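Local coordinates for protein protocadherin-19 isoform 1 (PDB 5CO1) that acts as a calcium-dependent cell-adhesion protein, giving robust homophilic adhesion in complex with the cadherin cdh2, which appears to serve as its cofactor, at residues 15-18 / 19-23; 116-119 / 120-123. All blocks are in the same frame, centred on the assembly; numbering follows the deposited sequence.

Contact 1: residues 15-18 / 19-23; sequences ENSP and INTLV. With CA (calcium ion), chain F; CA (calcium ion), chain E.
Two donors from Thr21 grip the carbonyl oxygen of Pro18 in the type II beta turn from Pro18 to Thr21. The hydroxyl OG1 of Thr21 donates to Pro18 O at 2.5 Å, lying in the carbonyl plane on a lone pair, with a C=O...O angle of 135°. The amide Thr21 N, whose bond closes the turn, reaches the same Pro18 O at 3.1 Å and is tilted 28° from that plane, so the two donors come from distinct directions. The first torsion explains the hydroxyl bond: OG1 sits opposite the carbonyl carbon and next to the backbone nitrogen (chi1 -70°), which turns it back to the start of the turn. There it also lies over one face of the proline ring, with Pro18 CD 3.3 Å from Thr21 OG1. The other branch of the threonine faces Ser17, its CG2 being 4.1 Å from Ser17 CB, while the Ser17 hydroxyl bonds outside the turn to Leu14 O.

At the far end of the same loop, Glu15 bridges two calcium ions with its carboxylate. Glu15 OE1 binds the calcium of chain E at 2.5 Å and Glu15 OE2 that of chain F at 2.3 Å. Waters 1 and 2 join the first site, while Asp104, Ile105 and Asp143 help complete the second. Asn16 ND2 donates to the calcium ligand Asp107, a second-shell bond consistent with orienting that carboxylate. This is the calcium-binding glutamate of a cadherin repeat, at its junction with the next.

The loop thus leads from strand 8-14, paired in parallel with strand 94-103, to strand 22-25 in the other sheet; just before that strand Asn20 and Thr21 bond through their backbones to Val66 of strand 63-66.

Contact 2: residues 116-119 / 120-123; sequences SENS and EMVE
Van der Waals packing between Asn118 and Met121 carries much of this local contact. The beta carbons meet directly, Asn118 CB lying 3.5 Å from Met121 CB, and the two side chains run obliquely past one another. The amide nitrogen also leans on the methionine, with Asn118 ND2 3.5 Å from Met121 CB. A bend at chi2 (97°) folds the sulfur back along the asparagine, Met121 SD standing 4.1 Å from Asn118 CB, before the methyl end leads away. A second packing contact comes from one branch of Val122, whose CG2 meets Asn118 O at 3.5 Å and Ser116 CB at 3.9 Å.

Polar bonds run within one segment or to the outside. Ser116 OG donates to Glu117 OE1 at 3.0 Å, nearly in line with the carboxylate C-O bond. Ser119 O accepts from Lys203 NZ, and the backbone of Val122 bonds to Lys208, both partners lying on strand 200-210.

One close pair of acceptors is not a bond. Because the Glu120 chain is bent at chi2 (84°), its carboxylate curls back over the preceding peptide, bringing OE2 to 3.1 Å from Ser119 O. The ammonium group of Lys203 on Ser119 O would probably offset the negative character of both.

The bend joins strand 111-115 of one sheet to strand 123-125 of the other, a crossing between the two sheets of the cadherin sandwich. With dispersion contacts across the bend and polar bonds leading from its middle (Ser119) and its exit (Val122) to strand 200-210, its shape appears to depend on packing and on that strand; contacts of Ser116, Glu117 and Ser119 with crystal neighbours may also influence the surface conformations.

Contacts 1 and 2 lie in successive cadherin repeats, on opposite sides of the chain's centre, with their centres 43 Å apart and their nearest atoms about 26 Å apart, so they do not touch. Each follows a strand in the first part of its repeat and carries the chain from one sheet of the sandwich to the other. Their relation to calcium differs. The loop 15-23 supplies a bridging ligand to the ions at the junction of the two repeats, whereas 116-123 lies away from the annotated sites. Shortly beyond contact 2 comes Glu126, which probably binds calcium in its own repeat as Glu15 does here.

Contact 1: residues 15-18 / 19-23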
ATOM      1  N   GLU A  15       2.500   5.654  -8.804  1.00 41.61           N
ATOM      2  CA  GLU A  15       2.236   4.238  -8.946  1.00 50.06           C
ATOM      3  C   GLU A  15       1.058   4.065  -9.863  1.00 48.78           C
ATOM      4  O   GLU A  15       0.269   4.988 -10.033  1.00 46.09           O
ATOM      5  CB  GLU A  15       2.011   3.522  -7.615  1.00 48.93           C
ATOM      6  CG  GLU A  15       0.709   3.798  -6.907  1.00 46.27           C
ATOM      7  CD  GLU A  15       0.570   2.944  -5.667  1.00 48.80           C
ATOM      8  OE1 GLU A  15       0.863   1.725  -5.754  1.00 47.86           O
ATOM      9  OE2 GLU A  15       0.251   3.501  -4.593  1.00 49.30           O
ATOM     10  N   ASN A  16       1.117   2.961 -10.604  1.00 50.11           N
ATOM     11  CA  ASN A  16       0.075   2.526 -11.533  1.00 50.12           C
ATOM     12  C   ASN A  16       0.080   3.368 -12.793  1.00 51.05           C
ATOM     13  O   ASN A  16      -0.854   3.345 -13.577  1.00 54.08           O
ATOM     14  CB  ASN A  16      -1.294   2.523 -10.866  1.00 53.16           C
ATOM     15  CG  ASN A  16      -1.357   1.588  -9.643  1.00 59.91           C
ATOM     16  OD1 ASN A  16      -0.637   0.583  -9.548  1.00 52.51           O
ATOM     17  ND2 ASN A  16      -2.222   1.937  -8.687  1.00 60.18           N
ATOM     18  N   SER A  17       1.162   4.098 -12.997  1.00 48.06           N
ATOM     19  CA  SER A  17       1.323   4.859 -14.196  1.00 54.30           C
ATOM     20  C   SER A  17       1.141   3.943 -15.415  1.00 60.86           C
ATOM     21  O   SER A  17       1.536   2.774 -15.405  1.00 54.26           O
ATOM     22  CB  SER A  17       2.705   5.534 -14.229  1.00 57.53           C
ATOM     23  OG  SER A  17       2.736   6.684 -13.389  1.00 56.24           O
ATOM     24  N   PRO A  18       0.510   4.476 -16.469  1.00 64.81           N
ATOM     25  CA  PRO A  18       0.320   3.684 -17.660  1.00 61.61           C
ATOM     26  C   PRO A  18       1.649   3.348 -18.290  1.00 65.99           C
ATOM     27  O   PRO A  18       2.579   4.164 -18.273  1.00 64.67           O
ATOM     28  CB  PRO A  18      -0.463   4.611 -18.579  1.00 57.99           C
ATOM     29  CG  PRO A  18      -1.155   5.550 -17.667  1.00 63.16           C
ATOM     30  CD  PRO A  18      -0.175   5.776 -16.557  1.00 61.22           C
ATOM     31  N   ILE A  19       1.689   2.171 -18.901  1.00 71.65           N
ATOM     32  CA  ILE A  19       2.759   1.772 -19.800  1.00 74.02           C
ATOM     33  C   ILE A  19       3.057   2.856 -20.835  1.00 70.30           C
ATOM     34  O   ILE A  19       2.149   3.578 -21.300  1.00 66.95           O
ATOM     35  CB  ILE A  19       2.435   0.408 -20.465  1.00 82.29           C
ATOM     36  CG1 ILE A  19       3.545  -0.602 -20.183  1.00 82.42           C
ATOM     37  CG2 ILE A  19       2.172   0.534 -21.959  1.00 87.44           C
ATOM     38  CD1 ILE A  19       3.521  -1.102 -18.762  1.00 84.45           C
ATOM     39  N   ASN A  20       4.355   3.025 -21.089  1.00 70.16           N
ATOM     40  CA  ASN A  20       4.898   4.130 -21.897  1.00 75.37           C
ATOM     41  C   ASN A  20       4.914   5.547 -21.295  1.00 67.28           C
ATOM     42  O   ASN A  20       5.312   6.493 -21.963  1.00 69.05           O
ATOM     43  CB  ASN A  20       4.262   4.149 -23.294  1.00 78.80           C
ATOM     44  CG  ASN A  20       4.981   3.226 -24.265  1.00 81.31           C
ATOM     45  OD1 ASN A  20       6.131   3.481 -24.653  1.00 89.52           O
ATOM     46  ND2 ASN A  20       4.332   2.121 -24.622  1.00 82.23           N
ATOM     47  N   THR A  21       4.580   5.678 -20.017  1.00 60.50           N
ATOM     48  CA  THR A  21       4.730   6.944 -19.323  1.00 55.61           C
ATOM     49  C   THR A  21       6.207   7.400 -19.350  1.00 54.66           C
ATOM     50  O   THR A  21       7.145   6.604 -19.176  1.00 48.70           O
ATOM     51  CB  THR A  21       4.186   6.796 -17.882  1.00 59.15           C
ATOM     52  OG1 THR A  21       2.753   6.665 -17.909  1.00 62.74           O
ATOM     53  CG2 THR A  21       4.562   7.964 -17.025  1.00 55.65           C
ATOM     54  N   LEU A  22       6.438   8.667 -19.664  1.00 59.21           N
ATOM     55  CA  LEU A  22       7.814   9.176 -19.642  1.00 58.16           C
ATOM     56  C   LEU A  22       8.340   9.212 -18.209  1.00 57.43           C
ATOM     57  O   LEU A  22       7.609   9.500 -17.277  1.00 56.83           O
ATOM     58  CB  LEU A  22       7.901  10.568 -20.249  1.00 63.05           C
ATOM     59  CG  LEU A  22       9.253  11.282 -20.087  1.00 67.96           C
ATOM     60  CD1 LEU A  22      10.291  10.685 -21.028  1.00 65.89           C
ATOM     61  CD2 LEU A  22       9.124  12.788 -20.287  1.00 65.20           C
ATOM     62  N   VAL A  23       9.588   8.811 -18.038  1.00 54.19           N
ATOM     63  CA  VAL A  23      10.235   8.862 -16.745  1.00 53.93           C
ATOM     64  C   VAL A  23      11.356   9.883 -16.807  1.00 56.54           C
ATOM     65  O   VAL A  23      11.348  10.849 -16.046  1.00 49.89           O
ATOM     66  CB  VAL A  23      10.851   7.508 -16.397  1.00 57.70           C
ATOM     67  CG1 VAL A  23      11.819   7.650 -15.228  1.00 55.53           C
ATOM     68  CG2 VAL A  23       9.747   6.491 -16.132  1.00 54.94           C
TER
HETATM   69 CA    CA F1002      -0.883   2.743  -2.762  1.00 47.62          CA
HETATM   70 CA    CA E1001      -0.465  -0.283  -5.279  1.00 63.26          CA
HETATM   71  O   HOH W   1      -1.602  -2.160  -4.328  1.00 63.64           O
HETATM   72  O   HOH W   2      -0.265  -1.193  -7.337  1.00 57.15           O

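Contact 2: residues 116-119 / 120-123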
ATOM      1  N   SER A 116     -10.081 -13.024  17.217  1.00103.91           N
ATOM      2  CA  SER A 116     -10.570 -14.178  17.953  1.00118.47           C
ATOM      3  C   SER A 116     -10.059 -15.464  17.297  1.00137.56           C
ATOM      4  O   SER A 116      -9.374 -15.422  16.272  1.00142.08           O
ATOM      5  CB  SER A 116     -12.097 -14.165  17.997  1.00108.39           C
ATOM      6  OG  SER A 116     -12.573 -14.940  19.080  1.00100.70           O
ATOM      7  N   GLU A 117     -10.432 -16.604  17.872  1.00149.45           N
ATOM      8  CA  GLU A 117     -10.060 -17.912  17.327  1.00148.48           C
ATOM      9  C   GLU A 117     -10.860 -18.242  16.060  1.00141.71           C
ATOM     10  O   GLU A 117     -10.527 -19.185  15.345  1.00129.39           O
ATOM     11  CB  GLU A 117     -10.264 -19.009  18.380  1.00146.20           C
ATOM     12  CG  GLU A 117      -9.396 -18.847  19.618  1.00140.63           C
ATOM     13  CD  GLU A 117      -9.947 -17.833  20.611  1.00140.91           C
ATOM     14  OE1 GLU A 117     -10.430 -16.748  20.191  1.00132.70           O
ATOM     15  OE2 GLU A 117      -9.881 -18.112  21.835  1.00152.97           O
ATOM     16  N   ASN A 118     -11.920 -17.475  15.801  1.00144.69           N
ATOM     17  CA  ASN A 118     -12.605 -17.500  14.505  1.00145.62           C
ATOM     18  C   ASN A 118     -13.105 -16.122  14.057  1.00139.01           C
ATOM     19  O   ASN A 118     -13.413 -15.259  14.885  1.00117.43           O
ATOM     20  CB  ASN A 118     -13.787 -18.466  14.559  1.00150.25           C
ATOM     21  CG  ASN A 118     -13.352 -19.916  14.522  1.00157.72           C
ATOM     22  OD1 ASN A 118     -12.605 -20.326  13.632  1.00153.17           O
ATOM     23  ND2 ASN A 118     -13.798 -20.698  15.504  1.00153.27           N
ATOM     24  N   SER A 119     -13.241 -15.961  12.741  1.00139.64           N
ATOM     25  CA  SER A 119     -13.568 -14.671  12.120  1.00130.17           C
ATOM     26  C   SER A 119     -15.081 -14.374  12.103  1.00141.11           C
ATOM     27  O   SER A 119     -15.502 -13.307  11.645  1.00129.05           O
ATOM     28  CB  SER A 119     -13.006 -14.613  10.693  1.00118.68           C
ATOM     29  OG  SER A 119     -11.611 -14.373  10.704  1.00105.40           O
ATOM     30  N   GLU A 120     -15.892 -15.332  12.556  1.00150.16           N
ATOM     31  CA  GLU A 120     -17.260 -15.048  13.017  1.00152.13           C
ATOM     32  C   GLU A 120     -17.586 -15.732  14.356  1.00163.23           C
ATOM     33  O   GLU A 120     -18.195 -15.116  15.237  1.00151.59           O
ATOM     34  CB  GLU A 120     -18.295 -15.463  11.964  1.00146.42           C
ATOM     35  CG  GLU A 120     -18.184 -14.725  10.639  1.00144.44           C
ATOM     36  CD  GLU A 120     -17.159 -15.344   9.701  1.00141.54           C
ATOM     37  OE1 GLU A 120     -17.023 -16.585   9.700  1.00136.89           O
ATOM     38  OE2 GLU A 120     -16.494 -14.593   8.954  1.00126.31           O
ATOM     39  N   MET A 121     -17.211 -17.008  14.491  1.00165.52           N
ATOM     40  CA  MET A 121     -17.485 -17.777  15.711  1.00148.40           C
ATOM     41  C   MET A 121     -16.854 -17.105  16.941  1.00139.54           C
ATOM     42  O   MET A 121     -15.646 -17.203  17.183  1.00125.61           O
ATOM     43  CB  MET A 121     -17.012 -19.232  15.559  1.00150.89           C
ATOM     44  CG  MET A 121     -17.829 -20.064  14.570  1.00157.63           C
ATOM     45  SD  MET A 121     -17.111 -20.187  12.910  1.00162.84           S
ATOM     46  CE  MET A 121     -18.476 -20.867  11.958  1.00144.81           C
ATOM     47  N   VAL A 122     -17.701 -16.406  17.695  1.00136.43           N
ATOM     48  CA  VAL A 122     -17.289 -15.382  18.661  1.00123.55           C
ATOM     49  C   VAL A 122     -18.392 -15.229  19.707  1.00129.01           C
ATOM     50  O   VAL A 122     -19.436 -14.641  19.418  1.00128.26           O
ATOM     51  CB  VAL A 122     -17.119 -14.014  17.973  1.00101.76           C
ATOM     52  CG1 VAL A 122     -17.063 -12.896  18.999  1.00 89.68           C
ATOM     53  CG2 VAL A 122     -15.877 -14.012  17.108  1.00107.63           C
ATOM     54  N   GLU A 123     -18.181 -15.759  20.911  1.00131.14           N
ATOM     55  CA  GLU A 123     -19.268 -15.845  21.881  1.00121.60           C
ATOM     56  C   GLU A 123     -19.015 -15.058  23.160  1.00115.31           C
ATOM     57  O   GLU A 123     -17.991 -14.408  23.314  1.00100.33           O
ATOM     58  CB  GLU A 123     -19.629 -17.307  22.188  1.00126.73           C
ATOM     59  CG  GLU A 123     -18.460 -18.264  22.395  1.00125.03           C
ATOM     60  CD  GLU A 123     -18.904 -19.607  22.981  1.00125.63           C
ATOM     61  OE1 GLU A 123     -20.127 -19.822  23.159  1.00124.26           O
ATOM     62  OE2 GLU A 123     -18.030 -20.449  23.278  1.00115.34           O
TER